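Side-chain contacts in glycerol-3-phosphate dehydrogenase [NAD(P)+] (PDB 3K96), which probably catalyses the NAD(P)H-dependent reduction of dihydroxyacetone phosphate to sn-glycerol 3-phosphate, a precursor for phospholipid synthesis: residues 129-134 against 208-213; 142-147 against 154-159; 214-219 against 267-272. One frame throughout, in Å; residues are numbered along the deposited sequence.

Contact 1: 129-134 against 208-213; sequences IAWGTK and GVELCG
The end of a strand and the loop after it, 129-134, meet one side of helix segment 208-213. The backbones come closest at Lys134 and Gly213, whose CA atoms are 5.1 Å apart. There CB of Lys134 lies 3.6 Å from the carbonyl O of Gly213. Gly213 has no side chain, and the lysine touches the helix backbone at its carbonyl. Beyond CG the lysine chain is extended and leads away from the helix. NZ ends in a salt bridge with Asp269, and Lys134 is predicted to bind both NADPH and sn-glycerol 3-phosphate.

The second touch is made by Trp131 and Glu210, whose side chains cross at about a right angle. Glu210 OE1 meets the ring obliquely, 3.5 Å from Trp131 CZ2, with ring and carboxylate planes 52° apart. Glu210 reaches the indole with an extended chain (chi2 178°). Both carboxylate oxygens have polar partners outside the two segments, OE2 with His144 ND1.

Leu143 and His144 of helix 143-151 also touch Trp131, as does Val158 of strand 156-160. Strand 128-131 lies between strands 102-105 and 156-160 in the sheet. Leu211 and Cys212 turn instead to helix 233-253, so helix 206-228 is packed between the sheet domain and the helical C-terminal part.

Contact 2: 142-147 against 154-159; sequences LLHEVV and VPMAVI
His144 and Met156 mark the closest backbone approach between helix segment 142-147 and segment 154-159, with CA atoms 7.2 Å apart, and Val147 faces Val154 one helical turn further on at 8.0 Å.

Met156 carries most of the contact. Its CB points toward the helix, and CG stands beside the backbone N, anti to the carbonyl carbon (chi1 -64°). The chain runs straight to the sulfur and then bends at chi3 (-76°). This bend turns the methyl to His144, where CE lies 3.8 Å from His144 CB. The sulfur meets helix backbone as well as side chain: Met156 SD is 3.5 Å from the carbonyl O of His144. The methionine therefore lies against the first turn of the helix.

Val147 approaches the same sulfur from the next turn. Its CG1 is 3.7 Å from Met156 SD, and the two side chains slide past each other in opposite directions. CG1 also reaches Val154, at 4.0 Å from its CG2. These two valines cross at about a right angle. One methyl of Val147 thus touches both Val154 and Met156.

His144 holds CG between its backbone N and carbonyl carbon (chi1 77°), and the ring stands oblique to Met156 CE. The imidazole has its polar partner outside this pair. Its ND1 is hydrogen-bonded to Glu210 on helix 206-228. CB of Glu145 lies over one face of the ring, offset toward the rim.

Phe112 and Ile116 of helix 109-119 also pack on Val147. Strand 128-131, helix 143-151 and strand 156-160 form a beta-alpha-beta unit with parallel neighbouring strands. The contact is the packing of the crossover helix on its following strand, as in Rossmann-type dinucleotide-binding domains.

Contact 3: 214-219 against 267-272; sequences SVKNIL and LGDLVL
Asp269 is the first residue of helix segment 267-272 to meet segment 214-219, where it faces Lys216. Its CG lies anti to the backbone N (chi1 -154°), which carries the carboxylate to the lysine chain. Asp269 OD1 forms a long salt bridge with Lys216 NZ, at 3.6 Å. OD2 instead lies alongside the aliphatic part of the lysine, 3.5 Å from Lys216 CE. That oxygen has its own salt bridge to Lys134, so the carboxylate faces two lysines.

Lys216 bends at chi2 (136°) on its way to this group. The hydrogen bond of its NZ goes to Thr273 OG1, with a weak one to Asn217 OD1 at 3.2 Å. Lys216 is the predicted proton acceptor, and both it and Asp269 are predicted to bind sn-glycerol 3-phosphate.

Leu270 follows with an apolar touch. Its CD1 is 3.6 Å from CD1 of Leu219 and 3.7 Å from Leu219 CB. The same methyl lies against CA and CB of Lys216, at the root of the lysine chain, 4.1 Å from Lys216 CA. The leucine packs between the two helices, beside the polar pair.

The two short axes run nearly parallel, 24° apart, and approach to 9.3 Å. Helix 233-253 packs on both leucines, through Met247 on Leu219 and through Ile240 and Leu244 on Leu270. At the dimer interface, Leu267 packs on Leu267 of the second subunit, which places helix 264-275 between the two chains.

Overall arrangement
From the N terminus, the chain builds the strands up to 128-131 and enters contact 1 at its first segment. Contact 2 opens and closes next, with six residues between its segments, mostly the end of helix 143-151, entirely within the longer span that contact 1 closes. Contact 1 is completed on helix 206-228, which joins the sheet domain to the helical C-terminal part. The same helix then opens contact 3, which follows in series and closes on helix 264-275. Contacts 1 and 2 meet through Glu210 and His144 and lie on neighbouring strands of one sheet. Contacts 1 and 3 meet at the Lys134-Asp269 salt bridge, in the predicted substrate site. Contacts 2 and 3 do not touch.

Contact 1: 129-134 against 208-213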
# COMPACT_ATOMS: atom_id res chain seq x y z
N ILE A 129 -22.29 19.87 10.28
CA ILE A 129 -21.04 19.48 10.91
C ILE A 129 -20.23 18.47 10.11
O ILE A 129 -20.70 17.38 9.82
CB ILE A 129 -21.32 18.92 12.33
CG1 ILE A 129 -21.90 20.02 13.23
CG2 ILE A 129 -20.03 18.37 13.01
CD1 ILE A 129 -22.42 19.50 14.53
N ALA A 130 -19.02 18.86 9.75
CA ALA A 130 -18.12 17.96 9.03
C ALA A 130 -16.93 17.77 9.93
O ALA A 130 -16.71 18.57 10.82
CB ALA A 130 -17.70 18.56 7.69
N TRP A 131 -16.18 16.67 9.74
CA TRP A 131 -14.96 16.45 10.52
C TRP A 131 -13.87 15.76 9.69
O TRP A 131 -14.13 15.03 8.72
CB TRP A 131 -15.22 15.64 11.81
CG TRP A 131 -15.75 14.27 11.54
CD1 TRP A 131 -15.03 13.13 11.33
CD2 TRP A 131 -17.12 13.91 11.42
NE1 TRP A 131 -15.88 12.07 11.09
CE2 TRP A 131 -17.17 12.53 11.14
CE3 TRP A 131 -18.32 14.62 11.52
CZ2 TRP A 131 -18.36 11.85 10.96
CZ3 TRP A 131 -19.51 13.94 11.34
CH2 TRP A 131 -19.52 12.57 11.06
N GLY A 132 -12.63 16.06 10.09
CA GLY A 132 -11.43 15.47 9.52
C GLY A 132 -10.78 14.56 10.55
O GLY A 132 -9.77 13.89 10.25
N THR A 133 -11.34 14.55 11.77
CA THR A 133 -10.88 13.67 12.85
C THR A 133 -10.99 12.20 12.42
O THR A 133 -11.93 11.83 11.74
CB THR A 133 -11.76 13.85 14.10
OG1 THR A 133 -11.75 15.22 14.51
CG2 THR A 133 -11.32 12.94 15.26
N LYS A 134 -10.04 11.38 12.84
CA LYS A 134 -10.03 9.93 12.54
C LYS A 134 -9.86 9.17 13.86
O LYS A 134 -9.00 9.50 14.65
CB LYS A 134 -8.87 9.57 11.60
CG LYS A 134 -8.89 10.32 10.27
CD LYS A 134 -7.65 10.02 9.42
CE LYS A 134 -7.64 10.87 8.17
NZ LYS A 134 -6.42 10.72 7.35
N GLY A 208 -18.04 3.36 6.50
CA GLY A 208 -16.85 2.66 6.07
C GLY A 208 -15.64 3.57 6.15
O GLY A 208 -14.57 3.15 6.60
N VAL A 209 -15.81 4.82 5.71
CA VAL A 209 -14.75 5.80 5.75
C VAL A 209 -14.28 6.03 7.19
O VAL A 209 -13.08 6.06 7.48
CB VAL A 209 -15.18 7.16 5.07
CG1 VAL A 209 -14.19 8.26 5.36
CG2 VAL A 209 -15.34 6.97 3.55
N GLU A 210 -15.22 6.16 8.11
CA GLU A 210 -14.89 6.37 9.51
C GLU A 210 -14.13 5.20 10.09
O GLU A 210 -13.14 5.37 10.76
CB GLU A 210 -16.16 6.54 10.34
CG GLU A 210 -16.83 7.89 10.21
CD GLU A 210 -18.12 7.93 11.04
OE1 GLU A 210 -18.10 8.52 12.12
OE2 GLU A 210 -19.12 7.33 10.62
N LEU A 211 -14.63 4.00 9.88
CA LEU A 211 -14.00 2.84 10.44
C LEU A 211 -12.60 2.58 9.87
O LEU A 211 -11.70 2.18 10.61
CB LEU A 211 -14.94 1.64 10.31
CG LEU A 211 -16.15 1.75 11.25
CD1 LEU A 211 -17.14 0.65 10.93
CD2 LEU A 211 -15.72 1.70 12.74
N CYS A 212 -12.41 2.84 8.59
CA CYS A 212 -11.08 2.69 7.97
C CYS A 212 -10.13 3.63 8.66
O CYS A 212 -9.01 3.26 9.01
CB CYS A 212 -11.12 3.02 6.48
SG CYS A 212 -11.79 1.71 5.48
N GLY A 213 -10.57 4.88 8.84
CA GLY A 213 -9.75 5.87 9.49
C GLY A 213 -9.48 5.56 10.94
O GLY A 213 -8.49 5.99 11.49

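Contact 2: 142-147 against 154-159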
# COMPACT_ATOMS: atom_id res chain seq x y z
N LEU A 142 -18.59 5.82 17.24
CA LEU A 142 -18.34 6.31 15.91
C LEU A 142 -18.61 7.82 15.98
O LEU A 142 -19.49 8.26 16.70
CB LEU A 142 -19.21 5.63 14.86
CG LEU A 142 -18.67 4.28 14.36
CD1 LEU A 142 -18.93 3.20 15.40
CD2 LEU A 142 -19.28 3.90 13.05
N LEU A 143 -17.82 8.59 15.25
CA LEU A 143 -17.93 10.02 15.30
C LEU A 143 -19.27 10.52 14.85
O LEU A 143 -19.78 11.46 15.46
CB LEU A 143 -16.79 10.67 14.54
CG LEU A 143 -15.37 10.29 15.04
CD1 LEU A 143 -14.30 10.77 14.09
CD2 LEU A 143 -15.11 10.80 16.44
N HIS A 144 -19.87 9.94 13.82
CA HIS A 144 -21.18 10.44 13.35
C HIS A 144 -22.25 10.18 14.40
O HIS A 144 -23.24 10.92 14.50
CB HIS A 144 -21.60 9.83 12.02
CG HIS A 144 -22.11 8.43 12.13
ND1 HIS A 144 -21.33 7.33 11.88
CD2 HIS A 144 -23.32 7.95 12.51
CE1 HIS A 144 -22.03 6.23 12.08
NE2 HIS A 144 -23.24 6.58 12.47
N GLU A 145 -22.08 9.11 15.18
CA GLU A 145 -23.01 8.79 16.22
C GLU A 145 -22.90 9.81 17.37
O GLU A 145 -23.94 10.26 17.92
CB GLU A 145 -22.85 7.34 16.69
CG GLU A 145 -23.90 6.91 17.69
CD GLU A 145 -23.51 7.20 19.12
OE1 GLU A 145 -22.38 6.82 19.49
OE2 GLU A 145 -24.33 7.77 19.89
N VAL A 146 -21.68 10.21 17.71
CA VAL A 146 -21.51 11.21 18.74
C VAL A 146 -22.16 12.51 18.25
O VAL A 146 -22.91 13.17 18.99
CB VAL A 146 -20.05 11.48 19.07
CG1 VAL A 146 -19.95 12.59 20.11
CG2 VAL A 146 -19.33 10.16 19.55
N VAL A 147 -21.92 12.87 17.00
CA VAL A 147 -22.49 14.08 16.47
C VAL A 147 -24.04 13.99 16.46
O VAL A 147 -24.73 14.87 17.01
CB VAL A 147 -21.96 14.44 15.06
CG1 VAL A 147 -22.73 15.63 14.52
CG2 VAL A 147 -20.44 14.78 15.08
N VAL A 154 -28.19 16.37 12.37
CA VAL A 154 -27.83 17.43 11.47
C VAL A 154 -27.13 16.89 10.22
O VAL A 154 -26.70 15.76 10.21
CB VAL A 154 -26.86 18.39 12.18
CG1 VAL A 154 -27.56 19.04 13.44
CG2 VAL A 154 -25.57 17.63 12.58
N PRO A 155 -27.07 17.69 9.16
CA PRO A 155 -26.28 17.24 8.03
C PRO A 155 -24.80 17.02 8.48
O PRO A 155 -24.21 17.88 9.15
CB PRO A 155 -26.40 18.39 7.04
CG PRO A 155 -27.71 19.10 7.42
CD PRO A 155 -27.75 18.97 8.91
N MET A 156 -24.23 15.88 8.10
CA MET A 156 -22.89 15.49 8.54
C MET A 156 -22.03 15.02 7.38
O MET A 156 -22.54 14.57 6.38
CB MET A 156 -23.00 14.31 9.50
CG MET A 156 -23.71 14.59 10.76
SD MET A 156 -23.52 13.19 11.88
CE MET A 156 -24.63 11.91 11.25
N ALA A 157 -20.71 15.11 7.54
CA ALA A 157 -19.77 14.67 6.51
C ALA A 157 -18.41 14.38 7.11
O ALA A 157 -18.03 14.98 8.12
CB ALA A 157 -19.62 15.73 5.41
N VAL A 158 -17.69 13.46 6.47
CA VAL A 158 -16.34 13.10 6.88
C VAL A 158 -15.42 13.23 5.68
O VAL A 158 -15.77 12.84 4.58
CB VAL A 158 -16.25 11.66 7.45
CG1 VAL A 158 -16.81 10.66 6.48
CG2 VAL A 158 -14.79 11.30 7.84
N ILE A 159 -14.27 13.84 5.90
CA ILE A 159 -13.27 13.99 4.86
C ILE A 159 -12.06 13.17 5.34
O ILE A 159 -11.58 13.37 6.46
CB ILE A 159 -12.92 15.46 4.62
CG1 ILE A 159 -12.07 15.60 3.36
CG2 ILE A 159 -12.24 16.05 5.86
CD1 ILE A 159 -11.77 17.05 3.00

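Contact 3: 214-219 against 267-272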
# COMPACT_ATOMS: atom_id res chain seq x y z
N SER A 214 -10.35 4.81 11.59
CA SER A 214 -10.16 4.56 13.01
C SER A 214 -9.18 3.40 13.27
O SER A 214 -8.80 3.15 14.40
CB SER A 214 -11.50 4.28 13.70
OG SER A 214 -11.98 2.98 13.34
N VAL A 215 -8.80 2.70 12.21
CA VAL A 215 -7.89 1.56 12.33
C VAL A 215 -6.48 1.81 11.74
O VAL A 215 -5.53 1.19 12.18
CB VAL A 215 -8.49 0.34 11.65
CG1 VAL A 215 -7.53 -0.85 11.72
CG2 VAL A 215 -9.81 -0.02 12.33
N LYS A 216 -6.34 2.73 10.79
CA LYS A 216 -5.06 2.89 10.12
C LYS A 216 -3.86 3.21 11.01
O LYS A 216 -2.77 2.74 10.74
CB LYS A 216 -5.13 3.94 9.03
CG LYS A 216 -5.42 5.32 9.56
CD LYS A 216 -4.54 6.29 8.90
CE LYS A 216 -4.66 7.65 9.54
NZ LYS A 216 -3.39 8.37 9.25
N ASN A 217 -4.06 4.01 12.06
CA ASN A 217 -2.95 4.37 12.95
C ASN A 217 -2.50 3.22 13.84
O ASN A 217 -1.37 3.20 14.28
CB ASN A 217 -3.29 5.56 13.81
CG ASN A 217 -3.30 6.85 13.03
OD1 ASN A 217 -2.62 7.00 12.01
ND2 ASN A 217 -4.06 7.81 13.53
N ILE A 218 -3.41 2.31 14.12
CA ILE A 218 -3.11 1.12 14.87
C ILE A 218 -2.17 0.27 13.99
O ILE A 218 -1.16 -0.27 14.45
CB ILE A 218 -4.39 0.28 15.12
CG1 ILE A 218 -5.45 1.09 15.92
CG2 ILE A 218 -4.03 -1.02 15.82
CD1 ILE A 218 -6.83 0.40 16.01
N LEU A 219 -2.51 0.18 12.71
CA LEU A 219 -1.68 -0.59 11.76
C LEU A 219 -0.32 0.10 11.55
O LEU A 219 0.69 -0.57 11.36
CB LEU A 219 -2.42 -0.83 10.45
CG LEU A 219 -3.76 -1.56 10.67
CD1 LEU A 219 -4.52 -1.78 9.35
CD2 LEU A 219 -3.57 -2.88 11.40
N LEU A 267 -7.19 1.83 1.74
CA LEU A 267 -5.86 1.58 1.16
C LEU A 267 -4.96 2.80 1.02
O LEU A 267 -3.79 2.75 1.39
CB LEU A 267 -6.03 0.94 -0.22
CG LEU A 267 -4.79 0.85 -1.09
CD1 LEU A 267 -3.76 -0.04 -0.43
CD2 LEU A 267 -5.16 0.36 -2.47
N GLY A 268 -5.49 3.91 0.50
CA GLY A 268 -4.67 5.09 0.28
C GLY A 268 -4.01 5.59 1.53
O GLY A 268 -2.78 5.68 1.60
N ASP A 269 -4.83 5.91 2.53
CA ASP A 269 -4.36 6.43 3.81
C ASP A 269 -3.50 5.39 4.52
O ASP A 269 -2.54 5.71 5.21
CB ASP A 269 -5.57 6.79 4.67
CG ASP A 269 -5.28 7.86 5.69
OD1 ASP A 269 -4.14 8.38 5.76
OD2 ASP A 269 -6.23 8.21 6.43
N LEU A 270 -3.83 4.12 4.36
CA LEU A 270 -3.05 3.07 5.04
C LEU A 270 -1.64 2.97 4.50
O LEU A 270 -0.69 2.90 5.27
CB LEU A 270 -3.74 1.72 4.94
CG LEU A 270 -3.12 0.53 5.67
CD1 LEU A 270 -3.20 0.71 7.17
CD2 LEU A 270 -3.89 -0.71 5.25
N VAL A 271 -1.49 2.95 3.19
CA VAL A 271 -0.16 2.83 2.63
C VAL A 271 0.68 4.03 3.00
O VAL A 271 1.83 3.88 3.39
CB VAL A 271 -0.17 2.57 1.11
CG1 VAL A 271 -0.90 1.27 0.85
CG2 VAL A 271 -0.80 3.71 0.34
N LEU A 272 0.10 5.23 2.94
CA LEU A 272 0.80 6.45 3.31
C LEU A 272 1.29 6.39 4.74
O LEU A 272 2.48 6.60 5.02
CB LEU A 272 -0.12 7.67 3.18
CG LEU A 272 0.45 8.97 3.80
CD1 LEU A 272 1.68 9.43 3.00
CD2 LEU A 272 -0.60 10.08 3.85